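Local coordinates for protein contact-dependent inhibitor A (Escherichia coli NC101, PDB 5I4Q) that is the toxin domain of a contact-dependent growth inhibition protein, probably delivered into neighbouring bacteria to stop their growth, and is bound here by its immunity protein, at residues L72-N77 with G81-I86. Numbering follows the deposited sequence.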
ATOM      1  N   LEU A  72     -21.508   6.451 -14.129  1.00 42.17           N
ATOM      2  CA  LEU A  72     -20.735   7.531 -14.699  1.00 41.79           C
ATOM      3  C   LEU A  72     -21.622   8.733 -15.000  1.00 40.40           C
ATOM      4  O   LEU A  72     -22.835   8.613 -15.065  1.00 38.98           O
ATOM      5  CB  LEU A  72     -20.064   7.077 -16.006  1.00 43.61           C
ATOM      6  CG  LEU A  72     -19.210   5.829 -16.016  1.00 43.79           C
ATOM      7  CD1 LEU A  72     -19.272   5.182 -17.366  1.00 44.85           C
ATOM      8  CD2 LEU A  72     -17.761   6.167 -15.693  1.00 48.84           C
ATOM      9  N   GLU A  73     -20.961   9.879 -15.172  1.00 41.17           N
ATOM     10  CA  GLU A  73     -21.529  11.163 -15.516  1.00 41.77           C
ATOM     11  C   GLU A  73     -20.767  11.586 -16.718  1.00 41.35           C
ATOM     12  O   GLU A  73     -19.513  11.522 -16.768  1.00 44.29           O
ATOM     13  CB  GLU A  73     -21.304  12.262 -14.475  1.00 46.70           C
ATOM     14  CG  GLU A  73     -21.814  11.937 -13.078  1.00 55.37           C
ATOM     15  CD  GLU A  73     -21.292  12.884 -11.971  1.00 57.46           C
ATOM     16  OE1 GLU A  73     -20.582  13.858 -12.298  1.00 51.56           O
ATOM     17  OE2 GLU A  73     -21.599  12.629 -10.758  1.00 65.79           O
HETATM   18  N   MSE A  74     -21.520  12.112 -17.662  1.00 40.14           N
HETATM   19  CA  MSE A  74     -20.971  12.492 -18.928  1.00 42.90           C
HETATM   20  C   MSE A  74     -21.594  13.795 -19.389  1.00 42.08           C
HETATM   21  O   MSE A  74     -22.796  14.053 -19.194  1.00 40.99           O
HETATM   22  CB  MSE A  74     -21.343  11.366 -19.863  1.00 45.50           C
HETATM   23  CG  MSE A  74     -21.211  11.771 -21.289  1.00 51.71           C
HETATM   24 SE   MSE A  74     -21.448  10.177 -22.400  0.90 62.19          SE
HETATM   25  CE  MSE A  74     -23.377  10.249 -22.834  1.00 59.47           C
ATOM     26  N   ILE A  75     -20.774  14.591 -20.050  1.00 39.34           N
ATOM     27  CA  ILE A  75     -21.185  15.817 -20.671  1.00 40.51           C
ATOM     28  C   ILE A  75     -21.040  15.534 -22.174  1.00 44.62           C
ATOM     29  O   ILE A  75     -19.928  15.277 -22.683  1.00 46.04           O
ATOM     30  CB  ILE A  75     -20.273  16.968 -20.225  1.00 41.37           C
ATOM     31  CG1 ILE A  75     -20.267  17.115 -18.683  1.00 40.75           C
ATOM     32  CG2 ILE A  75     -20.617  18.289 -20.925  1.00 42.07           C
ATOM     33  CD1 ILE A  75     -21.600  17.447 -18.041  1.00 39.69           C
ATOM     34  N   TYR A  76     -22.166  15.613 -22.874  1.00 51.86           N
ATOM     35  CA  TYR A  76     -22.355  15.044 -24.233  1.00 52.84           C
ATOM     36  C   TYR A  76     -23.295  15.912 -25.067  1.00 52.59           C
ATOM     37  O   TYR A  76     -24.304  16.444 -24.559  1.00 51.55           O
ATOM     38  CB  TYR A  76     -22.981  13.670 -24.121  1.00 52.11           C
ATOM     39  CG  TYR A  76     -23.356  12.982 -25.406  1.00 52.84           C
ATOM     40  CD1 TYR A  76     -22.394  12.440 -26.215  1.00 52.55           C
ATOM     41  CD2 TYR A  76     -24.681  12.836 -25.767  1.00 55.49           C
ATOM     42  CE1 TYR A  76     -22.726  11.767 -27.358  1.00 56.77           C
ATOM     43  CE2 TYR A  76     -25.041  12.172 -26.921  1.00 56.50           C
ATOM     44  CZ  TYR A  76     -24.060  11.639 -27.716  1.00 57.53           C
ATOM     45  OH  TYR A  76     -24.394  10.960 -28.849  1.00 57.81           O
ATOM     46  N   ASN A  77     -22.892  16.095 -26.321  1.00 54.24           N
ATOM     47  CA  ASN A  77     -23.616  16.904 -27.290  1.00 57.14           C
ATOM     48  C   ASN A  77     -24.377  15.964 -28.223  1.00 58.24           C
ATOM     49  O   ASN A  77     -23.794  15.422 -29.170  1.00 55.64           O
ATOM     50  CB  ASN A  77     -22.661  17.749 -28.086  1.00 58.70           C
ATOM     51  CG  ASN A  77     -23.375  18.766 -28.936  1.00 62.11           C
ATOM     52  OD1 ASN A  77     -24.376  18.473 -29.556  1.00 61.72           O
ATOM     53  ND2 ASN A  77     -22.871  19.970 -28.945  1.00 62.66           N
ATOM     54  N   GLY A  81     -22.531  14.437 -31.287  1.00 57.57           N
ATOM     55  CA  GLY A  81     -22.027  13.176 -30.786  1.00 55.26           C
ATOM     56  C   GLY A  81     -20.768  13.297 -29.922  1.00 55.24           C
ATOM     57  O   GLY A  81     -20.160  12.293 -29.524  1.00 54.96           O
ATOM     58  N   GLN A  82     -20.367  14.517 -29.601  1.00 56.47           N
ATOM     59  CA  GLN A  82     -19.115  14.686 -28.861  1.00 56.83           C
ATOM     60  C   GLN A  82     -19.340  14.466 -27.390  1.00 52.49           C
ATOM     61  O   GLN A  82     -20.216  15.090 -26.787  1.00 49.52           O
ATOM     62  CB  GLN A  82     -18.480  16.062 -29.041  1.00 55.62           C
ATOM     63  CG  GLN A  82     -17.120  16.194 -28.377  1.00 53.93           C
ATOM     64  CD  GLN A  82     -16.423  17.509 -28.701  1.00 55.70           C
ATOM     65  OE1 GLN A  82     -16.940  18.318 -29.441  1.00 55.17           O
ATOM     66  NE2 GLN A  82     -15.220  17.701 -28.160  1.00 55.86           N
ATOM     67  N   VAL A  83     -18.510  13.583 -26.850  1.00 49.18           N
ATOM     68  CA  VAL A  83     -18.340  13.416 -25.397  1.00 48.47           C
ATOM     69  C   VAL A  83     -17.328  14.417 -24.903  1.00 48.45           C
ATOM     70  O   VAL A  83     -16.137  14.251 -25.165  1.00 50.66           O
ATOM     71  CB  VAL A  83     -17.789  12.006 -25.091  1.00 46.05           C
ATOM     72  CG1 VAL A  83     -17.586  11.831 -23.609  1.00 44.78           C
ATOM     73  CG2 VAL A  83     -18.741  10.967 -25.625  1.00 46.33           C
ATOM     74  N   GLY A  84     -17.764  15.460 -24.204  1.00 50.18           N
ATOM     75  CA  GLY A  84     -16.815  16.512 -23.767  1.00 51.86           C
ATOM     76  C   GLY A  84     -16.106  16.178 -22.452  1.00 50.35           C
ATOM     77  O   GLY A  84     -14.997  16.661 -22.179  1.00 50.15           O
ATOM     78  N   HIS A  85     -16.784  15.375 -21.633  1.00 48.74           N
ATOM     79  CA  HIS A  85     -16.273  14.942 -20.359  1.00 48.67           C
ATOM     80  C   HIS A  85     -17.045  13.726 -19.830  1.00 48.60           C
ATOM     81  O   HIS A  85     -18.261  13.683 -19.908  1.00 48.29           O
ATOM     82  CB  HIS A  85     -16.363  16.066 -19.361  1.00 50.04           C
ATOM     83  CG  HIS A  85     -15.805  15.716 -18.021  1.00 51.77           C
ATOM     84  ND1 HIS A  85     -16.598  15.514 -16.912  1.00 51.25           N
ATOM     85  CD2 HIS A  85     -14.522  15.554 -17.611  1.00 53.71           C
ATOM     86  CE1 HIS A  85     -15.828  15.220 -15.881  1.00 53.21           C
ATOM     87  NE2 HIS A  85     -14.565  15.242 -16.282  1.00 54.22           N
ATOM     88  N   ILE A  86     -16.314  12.768 -19.268  1.00 44.49           N
ATOM     89  CA  ILE A  86     -16.879  11.589 -18.681  1.00 43.88           C
ATOM     90  C   ILE A  86     -15.977  11.162 -17.486  1.00 44.75           C
ATOM     91  O   ILE A  86     -14.773  11.186 -17.593  1.00 43.63           O
ATOM     92  CB  ILE A  86     -17.002  10.473 -19.729  1.00 42.84           C
ATOM     93  CG1 ILE A  86     -17.672   9.238 -19.152  1.00 42.46           C
ATOM     94  CG2 ILE A  86     -15.662  10.134 -20.312  1.00 43.49           C
ATOM     95  CD1 ILE A  86     -18.380   8.385 -20.202  1.00 43.18           C
TER
HETATM   96  O   HOH W   1     -18.944  14.787 -16.461  1.00 55.45           O
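Tyr76 sets its ring against Gly81 and Val83 of the opposing strand in this antiparallel beta hairpin. CG anti to the backbone N (chi1 175°) carries the ring toward the turn end, with Gly81 O and Gln82 O lying obliquely to it. Tyr76 CE1 comes 3.4 Å from Gly81 O, and the methyl CG2 of Val83 meets the ring edge 4.0 Å from Tyr76 CD1. On the same face, Met74, a selenomethionine, bends at chi3 and brings SE to 4.2 Å from Ile86 CD1, the two chains crossing at a slant, while Val83 CG2 lies 4.3 Å from the same SE of Met74. The opposite face carries Ile75 and His85: Ile75 CG1 lies at the edge of the imidazole, near its plane, and packs 4.1 Å from His85 CB. Between the strands, Ile75 N gives a nearly straight bond to His85 O (2.7 Å, 167°). Ile75 O takes Gly84 N at 2.7 Å and, weakly, His85 N, because Gly84 and His85 both face Ile75 in a classic beta bulge. Gly81 and Gln82 form a G1 bulge against Asn77, whose O accepts Gly81 N at 2.7 Å. His85 NE2 is hydrogen-bonded to Asp84 OD2 of the immunity protein chain, and Arg85 of that chain packs on Ile75 and His85. On the face of Met74, Tyr76, Val83 and Ile86, helix 40-48 covers Met74, Leu32 of helix 26-34 meets Ile86, and strand 65-69 flanks strand 72-77, its Tyr67 edge-to-face with Tyr76.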